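Local coordinates for protein glutaredoxin (Grx-1) (Archaeoglobus fulgidus, PDB 3IC4) that probably transfers electrons as a small thiol-disulfide oxidoreductase of the glutaredoxin family, built on a thioredoxin-type fold, at residues K58-S61 and S65-V68; F31-R34 and D38-V41. All blocks are in the same frame, centred on the assembly; numbering follows the deposited sequence.

Contact 1 (K58-S61 and S65-V68)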
loop_
_atom_site.group_PDB
_atom_site.type_symbol
_atom_site.label_atom_id
_atom_site.label_comp_id
_atom_site.label_asym_id
_atom_site.label_seq_id
_atom_site.Cartn_x
_atom_site.Cartn_y
_atom_site.Cartn_z
ATOM N N LYS A 58 3.325 -10.097 2.356
ATOM C CA LYS A 58 3.660 -8.840 3.055
ATOM C C LYS A 58 2.446 -8.005 3.469
ATOM O O LYS A 58 2.354 -7.545 4.620
ATOM C CB LYS A 58 4.567 -8.031 2.193
ATOM C CG LYS A 58 5.010 -6.680 2.767
ATOM C CD LYS A 58 5.729 -6.851 4.028
ATOM C CE LYS A 58 6.842 -5.847 4.230
ATOM N NZ LYS A 58 7.719 -6.292 5.339
ATOM N N VAL A 59 1.520 -7.831 2.560
ATOM C CA VAL A 59 0.232 -7.196 2.811
ATOM C C VAL A 59 -0.463 -7.884 4.022
ATOM O O VAL A 59 -0.979 -7.225 4.889
ATOM C CB VAL A 59 -0.691 -7.328 1.494
ATOM C CG1 VAL A 59 -2.175 -7.446 1.809
ATOM C CG2 VAL A 59 -0.451 -6.235 0.551
ATOM N N HIS A 60 -0.451 -9.209 4.035
ATOM C CA HIS A 60 -1.072 -9.999 5.093
ATOM C C HIS A 60 -0.369 -9.773 6.396
ATOM O O HIS A 60 -1.001 -9.657 7.449
ATOM C CB HIS A 60 -1.101 -11.444 4.724
ATOM C CG HIS A 60 -1.597 -12.312 5.819
ATOM N ND1 HIS A 60 -0.757 -12.916 6.724
ATOM C CD2 HIS A 60 -2.856 -12.634 6.190
ATOM C CE1 HIS A 60 -1.468 -13.595 7.606
ATOM N NE2 HIS A 60 -2.756 -13.427 7.315
ATOM N N SER A 61 0.952 -9.666 6.355
ATOM C CA SER A 61 1.711 -9.440 7.571
ATOM C C SER A 61 1.446 -8.064 8.167
ATOM O O SER A 61 1.591 -7.897 9.363
ATOM C CB SER A 61 3.181 -9.628 7.275
ATOM O OG SER A 61 3.769 -8.496 6.694
ATOM N N SER A 65 -5.063 -9.464 6.758
ATOM C CA SER A 65 -6.031 -9.851 5.736
ATOM C C SER A 65 -5.333 -10.046 4.363
ATOM O O SER A 65 -4.118 -9.777 4.201
ATOM C CB SER A 65 -7.130 -8.794 5.569
ATOM O OG SER A 65 -6.698 -7.767 4.697
ATOM N N TYR A 66 -6.100 -10.609 3.441
ATOM C CA TYR A 66 -5.658 -10.644 2.053
ATOM C C TYR A 66 -6.486 -9.665 1.211
ATOM O O TYR A 66 -6.781 -9.924 0.020
ATOM C CB TYR A 66 -5.737 -12.041 1.476
ATOM C CG TYR A 66 -4.765 -12.960 2.129
ATOM C CD1 TYR A 66 -3.420 -12.917 1.819
ATOM C CD2 TYR A 66 -5.177 -13.812 3.106
ATOM C CE1 TYR A 66 -2.534 -13.741 2.441
ATOM C CE2 TYR A 66 -4.295 -14.650 3.734
ATOM C CZ TYR A 66 -2.953 -14.600 3.402
ATOM O OH TYR A 66 -2.114 -15.444 4.075
ATOM N N SER A 67 -6.839 -8.539 1.810
ATOM C CA SER A 67 -7.541 -7.462 1.088
ATOM C C SER A 67 -6.683 -6.232 0.869
ATOM O O SER A 67 -5.668 -5.997 1.527
ATOM C CB SER A 67 -8.839 -7.100 1.780
ATOM O OG SER A 67 -9.691 -8.226 1.830
ATOM N N VAL A 68 -7.162 -5.427 -0.075
ATOM C CA VAL A 68 -6.527 -4.147 -0.417
ATOM C C VAL A 68 -7.663 -3.134 -0.677
ATOM O O VAL A 68 -8.797 -3.555 -0.867
ATOM C CB VAL A 68 -5.578 -4.258 -1.686
ATOM C CG1 VAL A 68 -4.329 -5.129 -1.368
ATOM C CG2 VAL A 68 -6.334 -4.883 -2.816
#
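Where helix 49-63 of this thioredoxin-type fold gives way to the loop leading into strand 70-73, Tyr66 of the loop lies back against His60 of the last helical turns. The two rings form an offset stack, their centroids 4.5 Å apart and their planes inclined by only 14°. The overlap is partial: the hydroxyl OH of Tyr66 sits over the centre of the imidazole, 3.5 Å above its plane, while His60 CD2 lies over the phenol ring toward its rim, 3.4 Å from Tyr66 CZ. With CG anti to the backbone N (chi1 174°), the histidine extends its ring from the helix to where the tyrosine can lie on it. Two flat rings can each cover a face of the other here, while the tyrosine hydroxyl still bonds to Glu57 OE1, about one turn earlier on the helix.

Beneath the stack the backbones come close. Ser65 O approaches the edge of the imidazole near its plane and also receives a CA-H...O contact from His60 CA, 3.2 Å away, with 143° at the hydrogen. The CB of Ser65 leaves the backbone away from the helix, and its OG shapes the loop by accepting from Ser67 N at 3.0 Å, an ST turn; it is also hydrogen-bonded to Ser63 OG. Val59, buried and touching Tyr17 and Ile44, presents both branches to the loop: CG1 lies 3.8 Å from Ser67 O, and CG2 approaches Val68 CG1 more loosely, at 4.5 Å. Val68 in turn touches the CxxC at the start of a helix (Cys22, Cys25), probably the redox motif. A loop that packs beside the CxxC just ahead of the strand is characteristic of the thioredoxin fold, where it normally carries a cis-proline.

Contact 2 (F31-R34 and D38-V41)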
loop_
_atom_site.group_PDB
_atom_site.type_symbol
_atom_site.label_atom_id
_atom_site.label_comp_id
_atom_site.label_asym_id
_atom_site.label_seq_id
_atom_site.Cartn_x
_atom_site.Cartn_y
_atom_site.Cartn_z
ATOM N N PHE A 31 -6.715 9.948 -3.301
ATOM C CA PHE A 31 -6.596 10.587 -1.996
ATOM C C PHE A 31 -5.171 10.998 -1.698
ATOM O O PHE A 31 -4.914 12.102 -1.235
ATOM C CB PHE A 31 -7.134 9.672 -0.875
ATOM C CG PHE A 31 -6.889 10.217 0.530
ATOM C CD1 PHE A 31 -7.756 11.118 1.100
ATOM C CD2 PHE A 31 -5.761 9.873 1.225
ATOM C CE1 PHE A 31 -7.465 11.691 2.341
ATOM C CE2 PHE A 31 -5.484 10.423 2.446
ATOM C CZ PHE A 31 -6.317 11.337 2.982
ATOM N N LEU A 32 -4.254 10.046 -1.874
ATOM C CA LEU A 32 -2.841 10.254 -1.553
ATOM C C LEU A 32 -2.271 11.309 -2.447
ATOM O O LEU A 32 -1.490 12.146 -1.995
ATOM C CB LEU A 32 -2.056 8.937 -1.668
ATOM C CG LEU A 32 -2.395 7.872 -0.610
ATOM C CD1 LEU A 32 -1.689 6.608 -0.963
ATOM C CD2 LEU A 32 -2.116 8.354 0.796
ATOM N N LYS A 33 -2.676 11.320 -3.712
ATOM C CA LYS A 33 -2.171 12.349 -4.638
ATOM C C LYS A 33 -2.553 13.727 -4.198
ATOM O O LYS A 33 -1.753 14.675 -4.297
ATOM C CB LYS A 33 -2.708 12.129 -6.058
ATOM C CG LYS A 33 -2.036 10.961 -6.727
ATOM C CD LYS A 33 -2.670 10.341 -7.991
ATOM C CE LYS A 33 -2.947 11.215 -9.096
ATOM N NZ LYS A 33 -3.431 10.399 -10.293
ATOM N N ARG A 34 -3.812 13.862 -3.808
ATOM C CA ARG A 34 -4.400 15.135 -3.401
ATOM C C ARG A 34 -3.781 15.603 -2.068
ATOM O O ARG A 34 -3.538 16.795 -1.841
ATOM C CB ARG A 34 -5.921 14.952 -3.329
ATOM C CG ARG A 34 -6.668 16.155 -2.884
ATOM C CD ARG A 34 -8.077 16.238 -3.485
ATOM N NE ARG A 34 -8.657 17.578 -3.174
ATOM C CZ ARG A 34 -8.651 18.702 -3.928
ATOM N NH1 ARG A 34 -8.102 18.747 -5.156
ATOM N NH2 ARG A 34 -9.237 19.815 -3.448
ATOM N N ASP A 38 4.655 12.550 -0.089
ATOM C CA ASP A 38 5.468 11.637 -0.865
ATOM C C ASP A 38 4.937 10.286 -0.492
ATOM O O ASP A 38 4.870 9.982 0.683
ATOM C CB ASP A 38 6.968 11.658 -0.453
ATOM C CG ASP A 38 7.751 12.794 -1.065
ATOM O OD1 ASP A 38 7.137 13.641 -1.770
ATOM O OD2 ASP A 38 9.016 12.842 -0.831
ATOM N N PHE A 39 4.572 9.474 -1.481
ATOM C CA PHE A 39 4.145 8.123 -1.263
ATOM C C PHE A 39 4.560 7.260 -2.457
ATOM O O PHE A 39 4.908 7.744 -3.544
ATOM C CB PHE A 39 2.617 8.056 -1.041
ATOM C CG PHE A 39 1.816 8.239 -2.317
ATOM C CD1 PHE A 39 1.333 7.145 -3.015
ATOM C CD2 PHE A 39 1.614 9.483 -2.823
ATOM C CE1 PHE A 39 0.583 7.300 -4.205
ATOM C CE2 PHE A 39 0.891 9.664 -4.021
ATOM C CZ PHE A 39 0.385 8.557 -4.698
ATOM N N GLU A 40 4.580 5.964 -2.209
ATOM C CA GLU A 40 4.847 4.983 -3.206
ATOM C C GLU A 40 3.663 4.016 -3.294
ATOM O O GLU A 40 2.990 3.763 -2.288
ATOM C CB GLU A 40 6.167 4.265 -2.885
ATOM C CG GLU A 40 7.333 5.255 -2.723
ATOM C CD GLU A 40 7.668 6.015 -4.008
ATOM O OE1 GLU A 40 7.406 5.513 -5.104
ATOM O OE2 GLU A 40 8.192 7.151 -3.925
ATOM N N VAL A 41 3.483 3.422 -4.461
ATOM C CA VAL A 41 2.403 2.405 -4.669
ATOM C C VAL A 41 2.992 1.141 -5.291
ATOM O O VAL A 41 3.844 1.230 -6.196
ATOM C CB VAL A 41 1.198 2.891 -5.548
ATOM C CG1 VAL A 41 1.577 3.354 -6.970
ATOM C CG2 VAL A 41 0.124 1.758 -5.676
#
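Leu32, on helix 23-35, meets Phe39, next to strand 40-43, so the contact lies inside the beta-alpha-beta unit made by strand 15-18, that helix and strand 40-43. The contact's central interaction is a CH-pi one. Leu32 CB stands 3.7 Å from the centroid of the Phe39 ring and only 5° off the ring normal, so the methylene is centred over one face. The aromatic reaches this place because its CG is tucked between the backbone N and the carbonyl carbon (chi1 75°), with its CB directed toward the helix.

Apolar contact widens the patch. Leu32 CD1 comes 3.7 Å from Phe39 CD1, and leucine suits the site since one branch can follow the ring while the same side chain also touches Met16 of strand 15-18. Phe39 also touches Val14. Replacing Phe39 by an alanine removes the ring, which would probably leave Leu32 CB and CD1 without the flat surface they rest on and open a gap between the helix and the 38-41 segment.

A lysine borders the ring by its aliphatic part. The CB of Lys33 leaves the backbone away from the 38-41 segment, and its ammonium group pairs with Glu30 in a salt bridge one turn back on the helix; its CG methylene remains beside the aromatic, 4.0 Å from Phe39 CZ.

Overall arrangement
The two contacts follow one another along the chain: contact 2 closes the step from helix 23-35 into strand 40-43, and contact 1 comes next, where helix 49-63 turns toward strand 70-73. Their centres are 19 Å apart on opposite sides of the chain's centre, and their nearest atoms, about 9 Å apart, do not touch. The mixed sheet links them. Strand 15-18 supplies Met16 to Leu32 of contact 2 and the adjacent Tyr17 to Val59 of contact 1, consistent with helices 23-35 and 49-63 packing on opposite faces, as in thioredoxin folds. Each contact thus lies at one helix-to-strand connection of the small glutaredoxin domain.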